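Local coordinates for cyclic nucleotide-binding domain (CNMP-BD) protein (Geobacter metallireducens, PDB 3MDP) that probably binds a cyclic nucleotide in a double-stranded beta-helix domain and may act as a transcription factor, at residues A15-T18 and D19-K23. Sequence-based numbering, arbitrary orientation.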
ATOM      1  N   ALA A  15      -1.729  13.772   8.694  1.00 15.86           N
ATOM      2  CA  ALA A  15      -0.910  14.969   8.864  1.00 17.62           C
ATOM      3  C   ALA A  15      -0.820  15.851   7.580  1.00 20.56           C
ATOM      4  O   ALA A  15      -0.673  17.065   7.692  1.00 23.21           O
ATOM      5  CB  ALA A  15       0.505  14.583   9.382  1.00 14.43           C
ATOM      6  N   SER A  16      -0.910  15.222   6.403  1.00 24.27           N
ATOM      7  CA  SER A  16      -0.806  15.878   5.070  1.00 26.14           C
ATOM      8  C   SER A  16      -2.124  16.423   4.501  1.00 26.49           C
ATOM      9  O   SER A  16      -2.110  17.104   3.479  1.00 26.95           O
ATOM     10  CB  SER A  16      -0.241  14.885   4.027  1.00 26.81           C
ATOM     11  OG  SER A  16      -1.094  13.738   3.805  1.00 32.57           O
ATOM     12  N   LEU A  17      -3.257  16.101   5.126  1.00 23.68           N
ATOM     13  CA  LEU A  17      -4.574  16.522   4.599  1.00 20.86           C
ATOM     14  C   LEU A  17      -4.841  18.011   4.797  1.00 19.08           C
ATOM     15  O   LEU A  17      -4.379  18.620   5.756  1.00 16.54           O
ATOM     16  CB  LEU A  17      -5.697  15.715   5.252  1.00 21.76           C
ATOM     17  CG  LEU A  17      -5.659  14.195   5.045  1.00 26.49           C
ATOM     18  CD1 LEU A  17      -6.800  13.525   5.774  1.00 26.23           C
ATOM     19  CD2 LEU A  17      -5.695  13.816   3.579  1.00 28.62           C
ATOM     20  N   THR A  18      -5.596  18.604   3.882  1.00 17.64           N
ATOM     21  CA  THR A  18      -6.052  19.977   4.070  1.00 17.72           C
ATOM     22  C   THR A  18      -7.039  20.054   5.228  1.00 17.76           C
ATOM     23  O   THR A  18      -7.613  19.045   5.667  1.00 14.37           O
ATOM     24  CB  THR A  18      -6.792  20.507   2.842  1.00 18.79           C
ATOM     25  OG1 THR A  18      -7.988  19.722   2.653  1.00 19.74           O
ATOM     26  CG2 THR A  18      -5.906  20.431   1.607  1.00 17.30           C
ATOM     27  N   ASP A  19      -7.272  21.275   5.693  1.00 18.89           N
ATOM     28  CA  ASP A  19      -8.196  21.499   6.798  1.00 20.55           C
ATOM     29  C   ASP A  19      -9.609  21.040   6.455  1.00 18.14           C
ATOM     30  O   ASP A  19     -10.277  20.437   7.297  1.00 19.19           O
ATOM     31  CB  ASP A  19      -8.206  22.979   7.193  1.00 23.22           C
ATOM     32  CG  ASP A  19      -6.903  23.416   7.852  1.00 26.76           C
ATOM     33  OD1 ASP A  19      -6.252  22.589   8.549  1.00 31.58           O
ATOM     34  OD2 ASP A  19      -6.546  24.597   7.688  1.00 33.93           O
ATOM     35  N   GLU A  20     -10.054  21.314   5.228  1.00 18.31           N
ATOM     36  CA  GLU A  20     -11.388  20.880   4.780  1.00 19.08           C
ATOM     37  C   GLU A  20     -11.462  19.359   4.759  1.00 17.75           C
ATOM     38  O   GLU A  20     -12.437  18.770   5.222  1.00 17.22           O
ATOM     39  CB  GLU A  20     -11.750  21.463   3.397  1.00 20.40           C
ATOM     40  CG  GLU A  20     -13.069  20.898   2.801  1.00 22.44           C
ATOM     41  CD  GLU A  20     -13.593  21.683   1.601  1.00 23.07           C
ATOM     42  OE1 GLU A  20     -13.919  22.867   1.773  1.00 17.60           O
ATOM     43  OE2 GLU A  20     -13.714  21.100   0.496  1.00 25.53           O
ATOM     44  N   GLN A  21     -10.424  18.719   4.232  1.00 17.71           N
ATOM     45  CA  GLN A  21     -10.378  17.263   4.199  1.00 15.65           C
ATOM     46  C   GLN A  21     -10.454  16.667   5.623  1.00 14.41           C
ATOM     47  O   GLN A  21     -11.157  15.689   5.847  1.00 11.06           O
ATOM     48  CB  GLN A  21      -9.139  16.772   3.438  1.00 15.78           C
ATOM     49  CG  GLN A  21      -9.181  17.018   1.909  1.00 15.54           C
ATOM     50  CD  GLN A  21      -7.817  16.839   1.214  1.00 19.38           C
ATOM     51  OE1 GLN A  21      -6.775  16.747   1.865  1.00 18.67           O
ATOM     52  NE2 GLN A  21      -7.837  16.758  -0.114  1.00 21.37           N
ATOM     53  N   LEU A  22      -9.774  17.270   6.595  1.00 16.26           N
ATOM     54  CA  LEU A  22      -9.808  16.734   7.957  1.00 17.06           C
ATOM     55  C   LEU A  22     -11.196  16.881   8.588  1.00 14.29           C
ATOM     56  O   LEU A  22     -11.702  15.929   9.205  1.00 13.68           O
ATOM     57  CB  LEU A  22      -8.708  17.330   8.859  1.00 19.33           C
ATOM     58  CG  LEU A  22      -7.311  16.713   8.637  1.00 23.80           C
ATOM     59  CD1 LEU A  22      -6.314  17.282   9.627  1.00 27.58           C
ATOM     60  CD2 LEU A  22      -7.307  15.201   8.746  1.00 26.79           C
ATOM     61  N   LYS A  23     -11.818  18.041   8.415  1.00 14.36           N
ATOM     62  CA  LYS A  23     -13.214  18.261   8.845  1.00 14.13           C
ATOM     63  C   LYS A  23     -14.180  17.255   8.196  1.00 12.89           C
ATOM     64  O   LYS A  23     -15.069  16.697   8.850  1.00 12.35           O
ATOM     65  CB  LYS A  23     -13.680  19.683   8.477  1.00 13.91           C
TER
HETATM   66  O   HOH W   1      -4.303  16.701   0.898  1.00 31.49           O
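L17 and L22 form the tight, buried part of this short contact: their side chains cross at about a right angle, and CD1 of L17 presses on CD2 of L22 at 3.4 Å, closer than methyl groups usually pack. V128 of helix 123-139 also touches L17, so this side chain contacts two helices. One residue on, the contact turns polar. T18 is the N-cap of helix 19-27 and forms a capping box with Q21, each residue using its side chain to bond the other's backbone N-H. OG1 of T18 accepts from N of Q21 at 3.1 Å, nearly straight. A chi1 of 64° sets this hydroxyl between the backbone N and carbonyl carbon, facing the first turn. In return, N of T18 donates to OE1 of Q21 at 3.0 Å, approaching from above the amide plane, 40° out of it. The Q21 chain reaches back extended beyond CG, which passes 3.0 Å from OG1 of T18. Carbonyl O of T18 then accepts from N of L22 (2.9 Å), starting the regular helical bonding. Towards solvent the packing thins out. A water donates to OE1 of Q21 at 2.7 Å, giving that oxygen a second donor, and bonds only weakly to O of S16. D19 and E20 are exposed; the end of E20 leads away from the loop, while OD1 of D19 forms a salt bridge with R9, whose NH2 also donates to O of L17.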